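Local structure of Bcl-2 homolog (Gene 16?) (Murid herpesvirus 4, 4MI8) at residues I15-K20 with K24-D29; P63-W68 with F93-Y98; G87-F92 with H122-N127; R97-E102 with E114-C119. The protein inhibits apoptosis and starvation-induced autophagy of the host cell, binding host BECN1, BAK1 and BAX, and so supports viral latency and chronic infection. All blocks are in the same frame, centred on the assembly; numbering follows the deposited sequence.

Contact 1 (I15-K20 with K24-D29)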
# COMPACT_ATOMS: atom_id res chain seq x y z
N ILE A 15 -7.69 1.63 5.37
CA ILE A 15 -6.39 2.23 5.04
C ILE A 15 -5.69 2.90 6.23
O ILE A 15 -4.42 2.79 6.45
CB ILE A 15 -6.54 3.18 3.82
CG1 ILE A 15 -6.81 2.36 2.53
CG2 ILE A 15 -5.23 3.95 3.62
CD1 ILE A 15 -7.60 3.08 1.46
N THR A 16 -6.50 3.64 7.01
CA THR A 16 -5.92 4.32 8.15
C THR A 16 -5.46 3.26 9.18
O THR A 16 -4.40 3.41 9.78
CB THR A 16 -6.99 5.17 8.84
OG1 THR A 16 -7.57 6.08 7.89
CG2 THR A 16 -6.38 5.96 10.07
N ALA A 17 -6.26 2.21 9.40
CA ALA A 17 -5.88 1.19 10.39
C ALA A 17 -4.64 0.48 9.86
O ALA A 17 -3.72 0.19 10.65
CB ALA A 17 -7.02 0.25 10.61
N PHE A 18 -4.53 0.34 8.52
CA PHE A 18 -3.35 -0.30 7.90
C PHE A 18 -2.13 0.54 8.20
O PHE A 18 -1.14 -0.01 8.69
CB PHE A 18 -3.48 -0.47 6.41
CG PHE A 18 -2.20 -0.91 5.71
CD1 PHE A 18 -1.79 -2.26 5.71
CD2 PHE A 18 -1.37 0.04 5.07
CE1 PHE A 18 -0.62 -2.64 5.02
CE2 PHE A 18 -0.22 -0.34 4.39
CZ PHE A 18 0.17 -1.67 4.36
N LEU A 19 -2.19 1.84 7.91
CA LEU A 19 -1.04 2.75 8.14
C LEU A 19 -0.67 2.89 9.65
O LEU A 19 0.53 2.95 10.01
CB LEU A 19 -1.28 4.12 7.55
CG LEU A 19 -1.52 4.13 6.02
CD1 LEU A 19 -1.98 5.54 5.57
CD2 LEU A 19 -0.23 3.82 5.29
N LYS A 20 -1.67 2.94 10.52
CA LYS A 20 -1.39 3.10 11.97
C LYS A 20 -0.73 1.83 12.45
O LYS A 20 0.26 1.89 13.22
CB LYS A 20 -2.66 3.39 12.79
CG LYS A 20 -3.34 4.71 12.45
CD LYS A 20 -4.53 5.05 13.37
CE LYS A 20 -4.99 6.48 13.05
NZ LYS A 20 -6.27 7.02 13.69
N LYS A 24 2.88 1.40 13.92
CA LYS A 24 2.90 1.04 15.35
C LYS A 24 2.33 2.17 16.21
O LYS A 24 2.92 2.51 17.22
CB LYS A 24 4.32 0.69 15.81
CG LYS A 24 4.91 -0.52 15.12
CD LYS A 24 6.42 -0.39 15.15
CE LYS A 24 7.17 -1.74 15.17
NZ LYS A 24 7.68 -2.10 16.54
N VAL A 25 1.20 2.74 15.79
CA VAL A 25 0.45 3.69 16.60
C VAL A 25 -1.01 3.25 16.82
O VAL A 25 -1.94 4.07 16.95
CB VAL A 25 0.54 5.13 16.05
CG1 VAL A 25 1.97 5.58 16.05
CG2 VAL A 25 -0.07 5.26 14.67
N GLU A 26 -1.23 1.94 16.87
CA GLU A 26 -2.51 1.40 17.31
C GLU A 26 -2.30 -0.01 17.86
O GLU A 26 -1.88 -0.91 17.13
CB GLU A 26 -3.53 1.37 16.16
CG GLU A 26 -4.92 1.78 16.63
CD GLU A 26 -5.92 2.03 15.47
OE1 GLU A 26 -5.63 1.57 14.33
OE2 GLU A 26 -7.00 2.69 15.69
N GLU A 27 -2.58 -0.16 19.16
CA GLU A 27 -2.64 -1.46 19.86
C GLU A 27 -3.62 -2.40 19.20
O GLU A 27 -4.76 -2.02 18.85
CB GLU A 27 -3.07 -1.28 21.31
CG GLU A 27 -2.15 -1.88 22.35
CD GLU A 27 -0.94 -1.00 22.60
OE1 GLU A 27 -0.42 -0.41 21.61
OE2 GLU A 27 -0.53 -0.91 23.79
N LEU A 28 -3.17 -3.64 19.06
CA LEU A 28 -3.92 -4.67 18.34
C LEU A 28 -5.30 -4.80 18.99
O LEU A 28 -6.34 -4.82 18.32
CB LEU A 28 -3.14 -6.00 18.36
CG LEU A 28 -1.79 -6.04 17.63
CD1 LEU A 28 -1.28 -7.47 17.53
CD2 LEU A 28 -1.90 -5.42 16.24
N ASP A 29 -5.29 -4.85 20.32
CA ASP A 29 -6.46 -4.63 21.16
C ASP A 29 -7.42 -3.57 20.73
O ASP A 29 -8.63 -3.75 20.85
CB ASP A 29 -6.03 -4.28 22.56
CG ASP A 29 -6.27 -5.39 23.49
OD1 ASP A 29 -6.38 -6.53 22.97
OD2 ASP A 29 -6.39 -5.17 24.71
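Lys20 and Val25 meet in a surface contact where helix 8-23 ends and the loop toward helix 33-56 begins, a local example of how a chain leaves a helix by folding back on its last turn. Lys24 takes a positive phi of 64°, and the turn is a Schellman motif. The backbone N of Val25 donates an almost straight bond to Lys20 O, 2.9 Å long with 174° at the hydrogen. Beyond it the side chains pack on the same lysine. Val25 CG2, set between its own backbone N and carbonyl carbon, lies 3.7 Å from Lys20 CB, and the valine side chain crosses the lysine chain at about a right angle. Glu26 extends back toward the helix, and its OE1 comes 3.8 Å from Lys20 CD while also facing Ala17, with Ala17 CB 4.2 Å from that oxygen. Trp109, from another loop, touches both Lys20 and Val25. The carboxylate thus rests on the lysine methylenes, while Lys20 NZ stays 4.8 Å from Glu26 OE2. Opposite charges at that separation probably attract without forming a direct ion pair, so across this contact the charge pairing is at most loose, and backbone bonding and aliphatic packing do the holding.

Contact 2 (P63-W68 with F93-Y98)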
# COMPACT_ATOMS: atom_id res chain seq x y z
N PRO A 63 15.60 5.02 -2.59
CA PRO A 63 16.05 6.21 -3.31
C PRO A 63 14.98 6.92 -4.14
O PRO A 63 15.16 8.08 -4.44
CB PRO A 63 17.19 5.67 -4.18
CG PRO A 63 17.66 4.43 -3.50
CD PRO A 63 16.36 3.83 -3.00
N ALA A 64 13.87 6.28 -4.51
CA ALA A 64 12.79 7.00 -5.23
C ALA A 64 11.77 7.68 -4.27
O ALA A 64 11.27 8.77 -4.54
CB ALA A 64 12.10 6.05 -6.20
N LEU A 65 11.50 7.02 -3.15
CA LEU A 65 10.46 7.37 -2.20
C LEU A 65 10.91 8.37 -1.13
O LEU A 65 10.08 8.89 -0.40
CB LEU A 65 10.01 6.11 -1.46
CG LEU A 65 8.71 5.43 -1.82
CD1 LEU A 65 8.16 5.77 -3.20
CD2 LEU A 65 8.99 3.96 -1.66
N LYS A 66 12.21 8.59 -0.98
CA LYS A 66 12.65 9.70 -0.17
C LYS A 66 11.91 10.96 -0.60
O LYS A 66 11.71 11.83 0.20
CB LYS A 66 14.17 9.91 -0.27
CG LYS A 66 14.69 10.29 -1.65
CD LYS A 66 16.18 10.66 -1.65
CE LYS A 66 17.06 9.44 -1.36
NZ LYS A 66 18.27 9.33 -2.25
N ASN A 67 11.48 11.05 -1.86
CA ASN A 67 10.76 12.24 -2.33
C ASN A 67 9.27 12.03 -2.52
O ASN A 67 8.65 12.71 -3.34
CB ASN A 67 11.34 12.76 -3.63
CG ASN A 67 12.84 12.54 -3.72
OD1 ASN A 67 13.55 12.63 -2.71
ND2 ASN A 67 13.34 12.26 -4.93
N TRP A 68 8.71 11.09 -1.78
CA TRP A 68 7.29 10.75 -1.84
C TRP A 68 6.45 11.98 -1.73
O TRP A 68 5.40 12.08 -2.36
CB TRP A 68 6.94 9.81 -0.71
CG TRP A 68 6.84 10.46 0.66
CD1 TRP A 68 7.87 10.64 1.58
CD2 TRP A 68 5.63 10.99 1.32
NE1 TRP A 68 7.39 11.22 2.72
CE2 TRP A 68 6.06 11.46 2.64
CE3 TRP A 68 4.30 11.10 0.97
CZ2 TRP A 68 5.18 12.04 3.54
CZ3 TRP A 68 3.42 11.68 1.88
CH2 TRP A 68 3.85 12.13 3.14
N PHE A 93 -0.09 -0.67 -1.65
CA PHE A 93 -0.01 -0.70 -0.19
C PHE A 93 1.40 -0.89 0.26
O PHE A 93 1.73 -0.45 1.36
CB PHE A 93 -0.93 -1.80 0.38
CG PHE A 93 -2.38 -1.36 0.53
CD1 PHE A 93 -2.74 -0.43 1.53
CD2 PHE A 93 -3.40 -1.83 -0.38
CE1 PHE A 93 -4.06 0.00 1.63
CE2 PHE A 93 -4.76 -1.34 -0.27
CZ PHE A 93 -5.08 -0.45 0.71
N ASP A 94 2.24 -1.61 -0.50
CA ASP A 94 3.63 -1.87 0.02
C ASP A 94 4.41 -0.62 -0.11
O ASP A 94 5.37 -0.38 0.65
CB ASP A 94 4.34 -2.92 -0.85
CG ASP A 94 5.61 -3.43 -0.21
OD1 ASP A 94 5.67 -3.47 1.06
OD2 ASP A 94 6.57 -3.85 -0.93
N VAL A 95 4.10 0.18 -1.15
CA VAL A 95 4.74 1.52 -1.18
C VAL A 95 4.39 2.34 0.07
O VAL A 95 5.30 2.93 0.74
CB VAL A 95 4.41 2.30 -2.45
CG1 VAL A 95 4.81 3.76 -2.28
CG2 VAL A 95 5.04 1.53 -3.67
N GLY A 96 3.10 2.36 0.42
CA GLY A 96 2.67 3.10 1.65
C GLY A 96 3.31 2.48 2.90
O GLY A 96 3.65 3.21 3.84
N ARG A 97 3.48 1.15 2.94
CA ARG A 97 4.11 0.53 4.08
C ARG A 97 5.57 0.92 4.19
O ARG A 97 6.06 1.12 5.29
CB ARG A 97 4.03 -0.99 4.00
CG ARG A 97 4.69 -1.68 5.18
CD ARG A 97 4.50 -3.23 5.22
NE ARG A 97 5.16 -3.89 4.08
CZ ARG A 97 6.24 -4.69 4.20
NH1 ARG A 97 6.77 -4.97 5.38
NH2 ARG A 97 6.77 -5.29 3.15
N TYR A 98 6.27 0.99 3.03
CA TYR A 98 7.66 1.41 2.99
C TYR A 98 7.74 2.83 3.57
O TYR A 98 8.52 3.05 4.49
CB TYR A 98 8.23 1.46 1.56
CG TYR A 98 9.74 1.80 1.57
CD1 TYR A 98 10.69 0.78 1.77
CD2 TYR A 98 10.22 3.13 1.44
CE1 TYR A 98 12.06 1.05 1.82
CE2 TYR A 98 11.60 3.41 1.48
CZ TYR A 98 12.51 2.35 1.67
OH TYR A 98 13.89 2.52 1.74
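Leu65, in the loop that leads into helix 68-81, points its side chain at helix 86-103 and has the largest share of the surface buried here; Tyr98 and Val95 supply most of the rest. Its two methyls divide the work. Leu65 CD2 lies 3.4 Å from Tyr98 CD2, a tight approach that comes obliquely to the ring, and it also reaches Tyr98 CG at 4.0 Å. The other branch goes to the preceding turn, where Leu65 CD1 meets Val95 CG1 at 4.0 Å. Tyr98 offers its ring in this way because CG is anti to the backbone N (chi1 -175°), which carries the ring out toward the loop. No hydrogen bond joins the two segments, and the contact is wholly apolar. Polar order lies elsewhere on the helix: Arg97 NH2 forms a salt bridge with Asp94 OD1 at 3.0 Å, and Asp94 OD2 makes a salt bridge with Arg50 and a hydrogen bond with the Tyr61 hydroxyl. Leu75 of helix 68-81 packs on both Leu65 and Val95. Both of these residues also touch apolar side chains of the bound Beclin 1 peptide, so the cluster forms part of the hydrophobic BH3-binding groove characteristic of the Bcl-2 fold.

Contact 3 (G87-F92 with H122-N127)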
# COMPACT_ATOMS: atom_id res chain seq x y z
N GLY A 87 -2.82 -7.24 -7.68
CA GLY A 87 -1.39 -7.23 -7.50
C GLY A 87 -0.84 -5.83 -7.56
O GLY A 87 0.13 -5.50 -6.83
N ARG A 88 -1.41 -4.97 -8.45
CA ARG A 88 -1.01 -3.54 -8.46
C ARG A 88 -1.47 -2.88 -7.18
O ARG A 88 -0.75 -2.08 -6.51
CB ARG A 88 -1.54 -2.81 -9.70
CG ARG A 88 -1.08 -3.33 -11.06
CD ARG A 88 0.45 -3.27 -11.20
NE ARG A 88 0.84 -3.88 -12.48
CZ ARG A 88 0.90 -3.19 -13.63
NH1 ARG A 88 0.60 -1.88 -13.67
NH2 ARG A 88 1.25 -3.82 -14.76
N ILE A 89 -2.69 -3.16 -6.79
CA ILE A 89 -3.10 -2.71 -5.47
C ILE A 89 -2.17 -3.16 -4.30
O ILE A 89 -1.85 -2.35 -3.38
CB ILE A 89 -4.52 -3.15 -5.19
CG1 ILE A 89 -5.38 -2.50 -6.33
CG2 ILE A 89 -4.90 -2.72 -3.74
CD1 ILE A 89 -6.85 -2.79 -6.27
N VAL A 90 -1.72 -4.42 -4.29
CA VAL A 90 -0.88 -4.80 -3.20
C VAL A 90 0.43 -3.99 -3.25
O VAL A 90 0.93 -3.56 -2.26
CB VAL A 90 -0.52 -6.29 -3.32
CG1 VAL A 90 0.61 -6.65 -2.33
CG2 VAL A 90 -1.78 -7.14 -3.16
N GLY A 91 0.97 -3.75 -4.43
CA GLY A 91 2.16 -2.89 -4.60
C GLY A 91 1.95 -1.47 -4.04
O GLY A 91 2.86 -0.88 -3.41
N PHE A 92 0.76 -0.89 -4.32
CA PHE A 92 0.33 0.40 -3.79
C PHE A 92 0.44 0.38 -2.24
O PHE A 92 0.98 1.32 -1.56
CB PHE A 92 -1.09 0.64 -4.32
CG PHE A 92 -1.93 1.66 -3.55
CD1 PHE A 92 -2.68 1.26 -2.47
CD2 PHE A 92 -2.11 2.97 -4.06
CE1 PHE A 92 -3.56 2.16 -1.85
CE2 PHE A 92 -2.97 3.89 -3.42
CZ PHE A 92 -3.70 3.47 -2.31
N HIS A 122 -7.26 9.08 -0.97
CA HIS A 122 -7.82 9.87 -2.05
C HIS A 122 -7.59 9.21 -3.38
O HIS A 122 -8.37 9.42 -4.34
CB HIS A 122 -7.23 11.27 -2.05
CG HIS A 122 -7.62 12.09 -0.84
ND1 HIS A 122 -6.89 13.14 -0.41
CD2 HIS A 122 -8.70 11.98 0.04
CE1 HIS A 122 -7.47 13.67 0.68
NE2 HIS A 122 -8.57 12.96 0.95
N PHE A 123 -6.53 8.42 -3.47
CA PHE A 123 -6.19 7.76 -4.68
C PHE A 123 -6.98 6.47 -4.77
O PHE A 123 -7.53 6.17 -5.82
CB PHE A 123 -4.68 7.52 -4.76
CG PHE A 123 -4.26 6.96 -6.08
CD1 PHE A 123 -4.55 5.63 -6.39
CD2 PHE A 123 -3.65 7.78 -7.05
CE1 PHE A 123 -4.23 5.08 -7.63
CE2 PHE A 123 -3.28 7.23 -8.28
CZ PHE A 123 -3.56 5.87 -8.58
N PHE A 124 -7.01 5.69 -3.67
CA PHE A 124 -7.73 4.41 -3.69
C PHE A 124 -9.18 4.71 -4.13
O PHE A 124 -9.71 4.05 -5.04
CB PHE A 124 -7.71 3.81 -2.29
CG PHE A 124 -8.21 2.42 -2.21
CD1 PHE A 124 -9.56 2.13 -2.13
CD2 PHE A 124 -7.29 1.35 -2.19
CE1 PHE A 124 -10.02 0.83 -2.02
CE2 PHE A 124 -7.71 0.06 -2.09
CZ PHE A 124 -9.06 -0.22 -1.99
N ILE A 125 -9.82 5.66 -3.47
CA ILE A 125 -11.21 5.98 -3.81
C ILE A 125 -11.38 6.64 -5.19
O ILE A 125 -12.11 6.09 -6.01
CB ILE A 125 -11.95 6.74 -2.71
CG1 ILE A 125 -11.89 5.91 -1.41
CG2 ILE A 125 -13.39 6.97 -3.14
CD1 ILE A 125 -12.50 6.55 -0.19
N GLU A 126 -10.69 7.75 -5.46
CA GLU A 126 -10.85 8.44 -6.75
C GLU A 126 -10.63 7.47 -7.90
O GLU A 126 -11.32 7.57 -8.90
CB GLU A 126 -9.98 9.69 -6.86
CG GLU A 126 -10.66 10.95 -6.31
CD GLU A 126 -9.81 11.74 -5.29
OE1 GLU A 126 -8.62 12.01 -5.59
OE2 GLU A 126 -10.32 12.11 -4.18
N ASN A 127 -9.74 6.49 -7.74
CA ASN A 127 -9.50 5.50 -8.79
C ASN A 127 -10.37 4.28 -8.70
O ASN A 127 -10.21 3.34 -9.47
CB ASN A 127 -8.01 5.11 -8.90
CG ASN A 127 -7.18 6.22 -9.52
OD1 ASN A 127 -6.91 6.21 -10.74
ND2 ASN A 127 -6.85 7.25 -8.71
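Phe92 of helix 86-103 is the bump in this contact, and the hollow it enters lies between Phe123 and Phe124 of helix 111-126. The short segments of the two helices run nearly antiparallel, at 161°, with axes 12.4 Å apart, a gap that large side chains must span. Phe92 does so with CG anti to its backbone N (chi1 160°), which carries the ring out toward helix 111-126. The two edges of its far end serve different neighbours. Phe92 CE1 comes to the edge of the Phe124 ring, near its plane, 3.8 Å from Phe124 CD2, while Phe92 CZ sits 4.0 Å from Phe124 CB. On the other side Phe92 CE2 reaches Phe123 CD1, again at 3.8 Å; here the rings are oblique, their planes 37° apart, and the two side chains slide past each other in opposite directions. One turn back along helix 86-103, Ile89 adds a smaller bump, its CG2 lying 4.3 Å from Phe124 CE2. Behind Phe123, Asn127 folds its amide over the ring, with ND2 above the centre of one face, and the same Asn127 ND2 bonds to Phe123 O at 3.2 Å. Phe76 of helix 68-81 meets both the Phe92 and Phe123 rings. Across the segments the contact is made entirely of carbon, so its cohesion comes from shape and dispersion, while the Asn127 amide is held by a backbone carbonyl beside an aromatic face.

Contact 4 (R97-E102 with E114-C119)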
# COMPACT_ATOMS: atom_id res chain seq x y z
N ARG A 97 3.48 1.15 2.94
CA ARG A 97 4.11 0.53 4.08
C ARG A 97 5.57 0.92 4.19
O ARG A 97 6.06 1.12 5.29
CB ARG A 97 4.03 -0.99 4.00
CG ARG A 97 4.69 -1.68 5.18
CD ARG A 97 4.50 -3.23 5.22
NE ARG A 97 5.16 -3.89 4.08
CZ ARG A 97 6.24 -4.69 4.20
NH1 ARG A 97 6.77 -4.97 5.38
NH2 ARG A 97 6.77 -5.29 3.15
N TYR A 98 6.27 0.99 3.03
CA TYR A 98 7.66 1.41 2.99
C TYR A 98 7.74 2.83 3.57
O TYR A 98 8.52 3.05 4.49
CB TYR A 98 8.23 1.46 1.56
CG TYR A 98 9.74 1.80 1.57
CD1 TYR A 98 10.69 0.78 1.77
CD2 TYR A 98 10.22 3.13 1.44
CE1 TYR A 98 12.06 1.05 1.82
CE2 TYR A 98 11.60 3.41 1.48
CZ TYR A 98 12.51 2.35 1.67
OH TYR A 98 13.89 2.52 1.74
N VAL A 99 6.99 3.78 3.02
CA VAL A 99 7.02 5.16 3.50
C VAL A 99 6.87 5.19 5.05
O VAL A 99 7.77 5.69 5.76
CB VAL A 99 5.96 6.06 2.87
CG1 VAL A 99 6.02 7.44 3.53
CG2 VAL A 99 6.20 6.16 1.38
N CYS A 100 5.80 4.62 5.59
CA CYS A 100 5.65 4.53 7.05
C CYS A 100 6.87 3.95 7.72
O CYS A 100 7.26 4.43 8.76
CB CYS A 100 4.49 3.68 7.49
SG CYS A 100 2.92 4.40 7.03
N GLU A 101 7.42 2.88 7.20
CA GLU A 101 8.34 2.11 8.00
C GLU A 101 9.78 2.56 7.87
O GLU A 101 10.62 2.12 8.61
CB GLU A 101 8.22 0.61 7.67
CG GLU A 101 7.04 -0.11 8.27
CD GLU A 101 7.01 -1.60 7.97
OE1 GLU A 101 7.68 -2.07 7.07
OE2 GLU A 101 6.31 -2.32 8.64
N GLU A 102 10.07 3.43 6.92
CA GLU A 102 11.44 3.85 6.70
C GLU A 102 11.67 5.27 6.33
O GLU A 102 12.76 5.73 6.46
CB GLU A 102 12.10 3.01 5.64
CG GLU A 102 13.04 2.00 6.23
CD GLU A 102 12.48 0.63 6.18
OE1 GLU A 102 11.69 0.38 5.28
OE2 GLU A 102 12.82 -0.18 7.03
N GLU A 114 -0.63 11.51 8.31
CA GLU A 114 -1.99 11.93 7.96
C GLU A 114 -2.07 12.31 6.52
O GLU A 114 -3.04 12.06 5.88
CB GLU A 114 -2.49 13.05 8.89
CG GLU A 114 -3.05 12.49 10.22
CD GLU A 114 -3.23 13.53 11.35
OE1 GLU A 114 -2.72 14.69 11.25
OE2 GLU A 114 -3.88 13.19 12.37
N LEU A 115 -1.00 12.88 6.01
CA LEU A 115 -0.86 13.28 4.60
C LEU A 115 -0.70 12.06 3.68
O LEU A 115 -1.35 11.92 2.62
CB LEU A 115 0.41 14.11 4.51
CG LEU A 115 0.42 15.23 3.52
CD1 LEU A 115 -0.51 16.35 4.03
CD2 LEU A 115 1.89 15.62 3.40
N LEU A 116 0.16 11.14 4.10
CA LEU A 116 0.25 9.81 3.47
C LEU A 116 -1.14 9.13 3.40
O LEU A 116 -1.57 8.65 2.33
CB LEU A 116 1.27 8.93 4.20
CG LEU A 116 1.46 7.56 3.54
CD1 LEU A 116 1.96 7.69 2.10
CD2 LEU A 116 2.38 6.75 4.45
N ASN A 117 -1.84 9.13 4.54
CA ASN A 117 -3.20 8.58 4.63
C ASN A 117 -4.12 9.15 3.57
O ASN A 117 -4.70 8.38 2.81
CB ASN A 117 -3.74 8.80 6.02
CG ASN A 117 -5.01 7.95 6.33
OD1 ASN A 117 -5.59 7.29 5.50
ND2 ASN A 117 -5.44 8.01 7.55
N ASP A 118 -4.21 10.50 3.51
CA ASP A 118 -5.10 11.24 2.64
C ASP A 118 -4.86 10.92 1.21
O ASP A 118 -5.79 10.58 0.46
CB ASP A 118 -4.92 12.77 2.81
CG ASP A 118 -5.50 13.28 4.10
OD1 ASP A 118 -6.06 12.44 4.85
OD2 ASP A 118 -5.41 14.51 4.37
N CYS A 119 -3.60 11.11 0.82
CA CYS A 119 -3.12 10.78 -0.51
C CYS A 119 -3.54 9.33 -0.89
O CYS A 119 -4.27 9.13 -1.94
CB CYS A 119 -1.60 10.93 -0.58
SG CYS A 119 -0.87 10.27 -2.12
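Leu116 and Val99 reach toward each other tip to tip across the interior of the all-helical Bcl-2 fold, joining helix 86-103 to helix 111-126. The meeting is narrow: one methyl, Leu116 CD2, makes the closest approaches to both partners on the facing helix. Leu116 has CG anti to the backbone N (chi1 -177°), an arrangement that sends the branched end toward helix 86-103. Val99 answers with one of its methyls, and Val99 CG1 meets Leu116 CD2 at 3.8 Å; Val99 CB stands a little behind, 4.0 Å from the same Leu116 CD2. Cys100 approaches from beside Val99 in a different way. With SG beside the backbone N (chi1 -66°), the Cys100 sulfur leans back toward the preceding turn and outward at Leu116. The leucine methyl therefore sits where the valine branch and the cysteine sulfur converge.

The surroundings complete the packing. Leu72 of helix 68-81 touches Leu116, while Leu19 and Val22 of helix 8-23 lie against Cys100, so this meeting point draws together four helices of the bundle. On helix 86-103 the backbone widens into a pi-type turn over 99-102, just where Val99 and Cys100 make their contacts. Away from the interface, Arg97 and Glu101 are related by charge alone, the carboxylate oxygen lying well out of the guanidinium plane. No hydrogen bond crosses between the segments, and the shortest approach is that of Cys100 SG to Leu116 CD2, at 3.5 Å.

In the fold
Helix 86-103 is the common element: contacts 3, 2 and 4 follow one another along it, the last two, whose centres are about 8 Å apart, overlapping at Arg97 and Tyr98. Leu116 CD2 of contact 4 also packs on Gly96 O of contact 2. Contact 1 lies at the surface but is tied inward by its helix: Thr16 OG1 probably hydrogen-bonds to Asn117 ND2, 2.9 Å away, and Leu19 packs on Cys100. Contacts 1 and 3, with centres about 19 Å apart, are still linked through Ile15 and Phe124. The bound Beclin 1 peptide reaches contact 2, and contact 3 through Val90 and a salt bridge of Arg88.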